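Local coordinates for probable leucine/isoleucine/valine-binding protein (Rhodopirellula baltica, PDB 4KV7) that probably binds branched-chain amino acids or related small ligands in the periplasm, as a substrate-capturing component of ABC-type uptake, at residues 84-88 against 324-329; 271-276 against 299-305. The protein carries 1 engineered substitution. One frame throughout, in Å; residues are numbered along the deposited sequence. Where two conformers were deposited one is given.

The two contacts lie at different depths of a periplasmic binding protein made of two alpha/beta lobes. Their centres are about 27 Å apart and their nearest atoms about 14 Å apart, so neither touches the other. Contact 1 is peripheral, about 23 Å from the centre of the chain, and joins the loop before strand 89-90 to the start of helix 326-335. Contact 2 is more central, about 9 Å from that centre, and joins the loop leaving strand 268-271 to the start of helix 301-319. Along the chain both segments of contact 2 fall between those of contact 1, and helices 301-319 and 326-335 are successive. Contact 1 thus ties together parts 236 residues apart, whereas contact 2 is a local closure across 23.

Contact 1 (84-88 against 324-329); sequences HEVLA and ISRSSI
Arg-326 reaches from the first turn of helix 326-335 to the carbonyl of Val-86, in the loop that joins helix 70-81 to strand 89-90 in an alpha/beta lobe of this periplasmic binding protein. Its side chain runs straight out to NE, long enough to bring the guanidinium side-on to a single oxygen. Val-86 O accepts from Arg-326 NE at 2.8 Å, the straighter bond, and from Arg-326 NH2 at 3.1 Å. The oxygen lies only 4° out of the guanidinium plane, and a further bond from NH2 to Thr-81 O helps fix the rotation of the group. Close packing continues where Leu-87 CB meets Ile-329 CD1 at 3.6 Å; Phe-20 borders both residues, a setting that suits branched apolar side chains. Leu-87 O is buried with no polar partner and rests on the aliphatic Arg-326 CG. Packing is slacker toward Ile-324, whose CG2 lies 4.0 Å from Leu-87 CD1, the two side chains nearly perpendicular. On the solvent side the exposed Glu-85 has its carboxylate turned from the helix. Ser-325, small and polar, occupies the helix N-cap, and its N donates to Ser-328 OG at 2.9 Å.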
ATOM      1  N   HIS A  84       4.778  14.759 -20.438  1.00 18.72           N
ATOM      2  CA  HIS A  84       4.050  13.544 -20.803  1.00 17.40           C
ATOM      3  C   HIS A  84       2.542  13.754 -20.841  1.00 20.53           C
ATOM      4  O   HIS A  84       1.813  12.942 -21.415  1.00 21.34           O
ATOM      5  CB  HIS A  84       4.399  12.394 -19.860  1.00 19.06           C
ATOM      6  CG  HIS A  84       5.820  11.943 -19.967  1.00 17.00           C
ATOM      7  ND1 HIS A  84       6.353  11.441 -21.135  1.00 22.23           N
ATOM      8  CD2 HIS A  84       6.815  11.909 -19.051  1.00 18.81           C
ATOM      9  CE1 HIS A  84       7.620  11.124 -20.935  1.00 24.36           C
ATOM     10  NE2 HIS A  84       7.927  11.397 -19.680  1.00 20.71           N
ATOM     11  N   GLU A  85       2.081  14.836 -20.220  1.00 17.56           N
ATOM     12  CA  GLU A  85       0.658  15.183 -20.215  1.00 18.34           C
ATOM     13  C   GLU A  85      -0.231  14.035 -19.746  1.00 16.76           C
ATOM     14  O   GLU A  85      -1.294  13.800 -20.324  1.00 18.97           O
ATOM     15  CB  GLU A  85       0.213  15.633 -21.613  1.00 21.43           C
ATOM     16  CG  GLU A  85       0.977  16.826 -22.143  1.00 24.59           C
ATOM     17  CD  GLU A  85       0.452  17.304 -23.484  1.00 29.89           C
ATOM     18  OE1 GLU A  85       0.267  16.466 -24.394  1.00 33.24           O
ATOM     19  OE2 GLU A  85       0.232  18.522 -23.625  1.00 37.32           O
ATOM     20  N   VAL A  86       0.194  13.315 -18.715  1.00 15.66           N
ATOM     21  CA  VAL A  86      -0.568  12.140 -18.308  1.00 14.76           C
ATOM     22  C   VAL A  86      -1.959  12.505 -17.788  1.00 14.82           C
ATOM     23  O   VAL A  86      -2.175  13.602 -17.269  1.00 16.99           O
ATOM     24  CB  VAL A  86       0.179  11.275 -17.268  1.00 12.86           C
ATOM     25  CG1 VAL A  86       1.527  10.825 -17.811  1.00 14.38           C
ATOM     26  CG2 VAL A  86       0.345  12.012 -15.935  1.00 14.66           C
ATOM     27  N   LEU A  87      -2.894  11.575 -17.949  1.00 14.77           N
ATOM     28  CA  LEU A  87      -4.290  11.790 -17.574  1.00 13.95           C
ATOM     29  C   LEU A  87      -4.530  11.625 -16.075  1.00 14.09           C
ATOM     30  O   LEU A  87      -5.483  12.197 -15.525  1.00 15.61           O
ATOM     31  CB  LEU A  87      -5.194  10.836 -18.357  1.00 17.28           C
ATOM     32  CG  LEU A  87      -5.086  10.932 -19.880  1.00 16.96           C
ATOM     33  CD1 LEU A  87      -5.883   9.823 -20.550  1.00 22.07           C
ATOM     34  CD2 LEU A  87      -5.523  12.304 -20.385  1.00 23.35           C
ATOM     35  N   ALA A  88      -3.673  10.836 -15.433  1.00 12.48           N
ATOM     36  CA  ALA A  88      -3.721  10.590 -13.997  1.00 12.27           C
ATOM     37  C   ALA A  88      -2.382   9.998 -13.595  1.00 11.69           C
ATOM     38  O   ALA A  88      -1.684   9.413 -14.434  1.00 12.82           O
ATOM     39  CB  ALA A  88      -4.852   9.627 -13.641  1.00 13.81           C
ATOM     40  N   ILE A 324     -11.920  11.979 -22.821  1.00 18.29           N
ATOM     41  CA  ILE A 324     -11.226  11.444 -21.665  1.00 19.18           C
ATOM     42  C   ILE A 324     -10.084  12.400 -21.328  1.00 18.86           C
ATOM     43  O   ILE A 324      -9.179  12.621 -22.136  1.00 22.72           O
ATOM     44  CB  ILE A 324     -10.730  10.021 -21.932  1.00 18.54           C
ATOM     45  CG1 ILE A 324     -11.934   9.100 -22.171  1.00 21.73           C
ATOM     46  CG2 ILE A 324      -9.893   9.520 -20.761  1.00 17.54           C
ATOM     47  CD1 ILE A 324     -11.608   7.822 -22.913  1.00 21.82           C
ATOM     48  N   SER A 325     -10.165  12.997 -20.144  1.00 18.53           N
ATOM     49  CA  SER A 325      -9.230  14.033 -19.732  1.00 18.75           C
ATOM     50  C   SER A 325      -9.015  13.925 -18.234  1.00 17.16           C
ATOM     51  O   SER A 325      -9.672  13.133 -17.564  1.00 16.87           O
ATOM     52  CB  SER A 325      -9.807  15.414 -20.041  1.00 22.08           C
ATOM     53  OG  SER A 325     -10.966  15.643 -19.252  1.00 21.58           O
ATOM     54  N   ARG A 326      -8.089  14.726 -17.712  1.00 17.80           N
ATOM     55  CA  ARG A 326      -7.878  14.809 -16.275  1.00 16.64           C
ATOM     56  C   ARG A 326      -9.185  15.115 -15.561  1.00 16.46           C
ATOM     57  O   ARG A 326      -9.535  14.466 -14.584  1.00 16.19           O
ATOM     58  CB  ARG A 326      -6.842  15.880 -15.954  1.00 17.43           C
ATOM     59  CG  ARG A 326      -5.430  15.476 -16.346  1.00 15.98           C
ATOM     60  CD  ARG A 326      -4.422  16.580 -16.103  1.00 16.36           C
ATOM     61  NE  ARG A 326      -3.100  16.137 -16.540  1.00 17.44           N
ATOM     62  CZ  ARG A 326      -2.021  16.910 -16.600  1.00 18.48           C
ATOM     63  NH1 ARG A 326      -2.082  18.179 -16.220  1.00 18.54           N
ATOM     64  NH2 ARG A 326      -0.873  16.404 -17.037  1.00 19.37           N
ATOM     65  N   SER A 327      -9.928  16.093 -16.068  1.00 18.45           N
ATOM     66  CA  SER A 327     -11.165  16.495 -15.416  0.50 21.29           C
ATOM     67  C   SER A 327     -12.249  15.421 -15.518  1.00 17.14           C
ATOM     68  O   SER A 327     -12.951  15.152 -14.546  1.00 18.80           O
ATOM     69  CB  SER A 327     -11.665  17.829 -15.970  0.50 24.33           C
ATOM     70  OG  SER A 327     -11.986  17.725 -17.345  0.50 20.85           O
ATOM     71  N   SER A 328     -12.384  14.791 -16.681  1.00 17.60           N
ATOM     72  CA  SER A 328     -13.429  13.774 -16.796  1.00 18.23           C
ATOM     73  C   SER A 328     -13.069  12.491 -16.037  1.00 15.38           C
ATOM     74  O   SER A 328     -13.949  11.765 -15.588  1.00 16.55           O
ATOM     75  CB  SER A 328     -13.816  13.499 -18.253  1.00 17.78           C
ATOM     76  OG  SER A 328     -12.768  12.865 -18.959  1.00 17.34           O
ATOM     77  N   ILE A 329     -11.778  12.219 -15.863  1.00 14.95           N
ATOM     78  CA  ILE A 329     -11.383  11.072 -15.054  1.00 14.39           C
ATOM     79  C   ILE A 329     -11.659  11.322 -13.571  1.00 15.58           C
ATOM     80  O   ILE A 329     -12.187  10.453 -12.884  1.00 14.95           O
ATOM     81  CB  ILE A 329      -9.925  10.667 -15.301  1.00 15.23           C
ATOM     82  CG1 ILE A 329      -9.820  10.000 -16.676  1.00 16.26           C
ATOM     83  CG2 ILE A 329      -9.417   9.730 -14.195  1.00 14.88           C
ATOM     84  CD1 ILE A 329      -8.413   9.711 -17.117  1.00 19.03           C
TER

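Contact 2 (271-276 against 299-305)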
ATOM      1  N   GLN A 271      -3.218  -6.489   5.712  1.00  8.74           N
ATOM      2  CA  GLN A 271      -3.299  -6.159   4.298  1.00  8.58           C
ATOM      3  C   GLN A 271      -4.509  -5.294   3.993  1.00  8.44           C
ATOM      4  O   GLN A 271      -5.505  -5.307   4.726  1.00  9.29           O
ATOM      5  CB  GLN A 271      -3.354  -7.436   3.456  1.00  8.91           C
ATOM      6  CG  GLN A 271      -2.246  -8.442   3.762  1.00  9.84           C
ATOM      7  CD  GLN A 271      -0.864  -7.831   3.692  1.00  8.52           C
ATOM      8  OE1 GLN A 271      -0.524  -7.152   2.729  1.00  9.18           O
ATOM      9  NE2 GLN A 271      -0.058  -8.067   4.714  1.00  9.28           N
ATOM     10  N   VAL A 272      -4.425  -4.565   2.885  1.00  8.22           N
ATOM     11  CA  VAL A 272      -5.514  -3.726   2.418  1.00  8.50           C
ATOM     12  C   VAL A 272      -6.247  -4.361   1.237  1.00  8.54           C
ATOM     13  O   VAL A 272      -7.090  -3.718   0.601  1.00  9.10           O
ATOM     14  CB  VAL A 272      -5.027  -2.310   2.063  1.00  8.79           C
ATOM     15  CG1 VAL A 272      -4.473  -1.617   3.303  1.00 10.18           C
ATOM     16  CG2 VAL A 272      -3.986  -2.361   0.944  1.00  9.61           C
ATOM     17  N   VAL A 273      -5.925  -5.620   0.977  1.00  8.32           N
ATOM     18  CA  VAL A 273      -6.547  -6.436  -0.063  1.00  9.35           C
ATOM     19  C   VAL A 273      -6.794  -7.818   0.537  1.00  9.36           C
ATOM     20  O   VAL A 273      -6.125  -8.200   1.502  1.00  9.51           O
ATOM     21  CB  VAL A 273      -5.630  -6.581  -1.310  1.00  9.11           C
ATOM     22  CG1 VAL A 273      -5.429  -5.226  -1.986  1.00 10.22           C
ATOM     23  CG2 VAL A 273      -4.288  -7.205  -0.933  1.00  9.89           C
ATOM     24  N   PRO A 274      -7.745  -8.579  -0.017  1.00 10.35           N
ATOM     25  CA  PRO A 274      -7.933  -9.966   0.420  1.00 10.39           C
ATOM     26  C   PRO A 274      -6.736 -10.811  -0.010  1.00 10.67           C
ATOM     27  O   PRO A 274      -5.821 -10.338  -0.686  1.00 10.98           O
ATOM     28  CB  PRO A 274      -9.210 -10.388  -0.307  1.00 12.85           C
ATOM     29  CG  PRO A 274      -9.237  -9.532  -1.520  1.00 12.63           C
ATOM     30  CD  PRO A 274      -8.684  -8.209  -1.088  1.00  9.97           C
ATOM     31  N   HIS A 275      -6.712 -12.068   0.412  1.00 12.33           N
ATOM     32  CA  HIS A 275      -5.561 -12.895   0.114  1.00 11.58           C
ATOM     33  C   HIS A 275      -5.558 -13.247  -1.367  1.00 11.00           C
ATOM     34  O   HIS A 275      -6.607 -13.510  -1.950  1.00 11.91           O
ATOM     35  CB  HIS A 275      -5.563 -14.166   0.953  1.00 13.69           C
ATOM     36  CG  HIS A 275      -4.212 -14.784   1.059  1.00 11.85           C
ATOM     37  ND1 HIS A 275      -3.592 -15.396  -0.009  1.00 12.96           N
ATOM     38  CD2 HIS A 275      -3.329 -14.822   2.083  1.00 14.08           C
ATOM     39  CE1 HIS A 275      -2.392 -15.811   0.363  1.00 14.11           C
ATOM     40  NE2 HIS A 275      -2.211 -15.479   1.630  1.00 13.85           N
ATOM     41  N   PHE A 276      -4.381 -13.259  -1.980  1.00 11.06           N
ATOM     42  CA  PHE A 276      -4.281 -13.584  -3.402  1.00 11.62           C
ATOM     43  C   PHE A 276      -4.615 -15.033  -3.725  1.00 11.69           C
ATOM     44  O   PHE A 276      -4.779 -15.380  -4.897  1.00 12.31           O
ATOM     45  CB  PHE A 276      -2.918 -13.182  -3.978  1.00 12.73           C
ATOM     46  CG  PHE A 276      -1.740 -13.691  -3.195  1.00 10.99           C
ATOM     47  CD1 PHE A 276      -1.322 -15.003  -3.322  1.00 12.46           C
ATOM     48  CD2 PHE A 276      -1.031 -12.841  -2.352  1.00 11.59           C
ATOM     49  CE1 PHE A 276      -0.218 -15.460  -2.623  1.00 13.41           C
ATOM     50  CE2 PHE A 276       0.064 -13.295  -1.649  1.00 12.30           C
ATOM     51  CZ  PHE A 276       0.477 -14.602  -1.786  1.00 13.15           C
ATOM     52  N   LEU A 299       2.663 -14.309  -7.318  1.00 11.63           N
ATOM     53  CA  LEU A 299       1.557 -13.494  -6.828  1.00 11.70           C
ATOM     54  C   LEU A 299       1.986 -12.763  -5.558  1.00 11.24           C
ATOM     55  O   LEU A 299       2.878 -13.226  -4.846  1.00 12.58           O
ATOM     56  CB  LEU A 299       0.342 -14.366  -6.537  1.00 13.19           C
ATOM     57  CG  LEU A 299      -0.147 -15.217  -7.709  1.00 14.67           C
ATOM     58  CD1 LEU A 299      -1.385 -15.995  -7.308  1.00 15.50           C
ATOM     59  CD2 LEU A 299      -0.408 -14.352  -8.938  1.00 15.49           C
ATOM     60  N   SER A 300       1.369 -11.620  -5.277  1.00 10.35           N
ATOM     61  CA  SER A 300       1.656 -10.899  -4.041  1.00 11.20           C
ATOM     62  C   SER A 300       0.508  -9.984  -3.666  1.00  9.48           C
ATOM     63  O   SER A 300      -0.318  -9.622  -4.509  1.00  9.24           O
ATOM     64  CB  SER A 300       2.940 -10.078  -4.170  1.00 11.11           C
ATOM     65  OG  SER A 300       2.784  -8.980  -5.052  1.00 12.03           O
ATOM     66  N   PHE A 301       0.456  -9.593  -2.398  1.00  9.37           N
ATOM     67  CA  PHE A 301      -0.540  -8.614  -1.988  1.00  8.34           C
ATOM     68  C   PHE A 301      -0.322  -7.290  -2.712  1.00  8.54           C
ATOM     69  O   PHE A 301      -1.270  -6.546  -2.929  1.00  8.80           O
ATOM     70  CB  PHE A 301      -0.525  -8.373  -0.475  1.00  9.05           C
ATOM     71  CG  PHE A 301      -0.696  -9.624   0.347  1.00  9.35           C
ATOM     72  CD1 PHE A 301      -1.919 -10.287   0.398  1.00 10.01           C
ATOM     73  CD2 PHE A 301       0.366 -10.136   1.069  1.00 10.52           C
ATOM     74  CE1 PHE A 301      -2.065 -11.448   1.148  1.00 10.51           C
ATOM     75  CE2 PHE A 301       0.222 -11.302   1.817  1.00 10.87           C
ATOM     76  CZ  PHE A 301      -0.996 -11.946   1.863  1.00 11.57           C
ATOM     77  N   VAL A 302       0.928  -6.994  -3.056  1.00  8.70           N
ATOM     78  CA  VAL A 302       1.262  -5.729  -3.687  1.00  8.26           C
ATOM     79  C   VAL A 302       0.708  -5.674  -5.110  1.00  8.36           C
ATOM     80  O   VAL A 302       0.030  -4.715  -5.490  1.00  8.52           O
ATOM     81  CB  VAL A 302       2.786  -5.488  -3.676  1.00  8.64           C
ATOM     82  CG1 VAL A 302       3.116  -4.178  -4.369  1.00  9.73           C
ATOM     83  CG2 VAL A 302       3.331  -5.479  -2.245  1.00 10.84           C
ATOM     84  N   SER A 303       0.978  -6.698  -5.911  1.00  8.14           N
ATOM     85  CA  SER A 303       0.437  -6.665  -7.260  1.00  8.82           C
ATOM     86  C   SER A 303      -1.076  -6.822  -7.284  1.00  8.17           C
ATOM     87  O   SER A 303      -1.721  -6.302  -8.187  1.00  8.85           O
ATOM     88  CB  SER A 303       1.113  -7.669  -8.191  1.00  9.32           C
ATOM     89  OG  SER A 303       1.006  -8.993  -7.715  1.00  9.53           O
ATOM     90  N   LEU A 304      -1.660  -7.521  -6.309  1.00  8.57           N
ATOM     91  CA  LEU A 304      -3.111  -7.573  -6.218  1.00  8.69           C
ATOM     92  C   LEU A 304      -3.670  -6.172  -6.005  1.00  8.15           C
ATOM     93  O   LEU A 304      -4.653  -5.793  -6.640  1.00  8.94           O
ATOM     94  CB  LEU A 304      -3.549  -8.522  -5.104  1.00  9.04           C
ATOM     95  CG  LEU A 304      -5.041  -8.548  -4.770  1.00  8.47           C
ATOM     96  CD1 LEU A 304      -5.879  -8.857  -6.016  1.00  9.98           C
ATOM     97  CD2 LEU A 304      -5.298  -9.589  -3.707  1.00 10.14           C
ATOM     98  N   GLU A 305      -3.042  -5.376  -5.138  1.00  8.29           N
ATOM     99  CA  GLU A 305      -3.475  -3.991  -4.978  1.00  8.47           C
ATOM    100  C   GLU A 305      -3.346  -3.200  -6.289  1.00  7.95           C
ATOM    101  O   GLU A 305      -4.248  -2.445  -6.649  1.00  8.77           O
ATOM    102  CB  GLU A 305      -2.719  -3.300  -3.838  1.00  8.72           C
ATOM    103  CG  GLU A 305      -3.205  -1.891  -3.548  1.00  9.27           C
ATOM    104  CD  GLU A 305      -2.584  -1.278  -2.306  1.00  8.45           C
ATOM    105  OE1 GLU A 305      -1.872  -1.989  -1.558  1.00  8.46           O
ATOM    106  OE2 GLU A 305      -2.796  -0.064  -2.078  1.00  8.89           O
TER
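Ser-300, whose backbone lies over one face of the Phe-276 ring, holds the start of helix 301-319: its OG accepts from Ser-303 N at 3.0 Å, almost straight at 176°. A short hydroxyl side chain suits this N-cap, where it can take up an N-H of the first turn that has no preceding helical carbonyl to bond. Next along, Phe-301 inserts its flat ring, which offers two faces and an edge to different partners. Gln-271, bent at chi2, places CG 3.8 Å from the centroid of the Phe-301 ring, a CH-pi contact, and its amide, tilted 25° from the ring plane, stacks over that same face. Phe-276 directs its edge at the opposite face, the planes inclined at 52°. The far rim of Phe-301 meets the face of His-275 in a T-shaped pair, with His-275 CD2 3.7 Å from Phe-301 CZ. This aromatic cluster joins the loop leaving strand 268-271 to a helix that also touches helix 31-50, consistent with the inter-lobe region of a type I periplasmic binding protein. Hydrogen bonds to Ser-370 OG at NE2 and from Asp-277 N at ND1 fix the imidazole's rotation. Next to the cluster, Val-273 and Leu-304 run antiparallel side by side, CG2 of the first 3.8 Å from CD2 of the second. Glu-305 OE1 comes within 3.3 Å of Val-272 CG2; the buried carboxylate's charge is met by Arg-135 NE, salt-bridged to OE2.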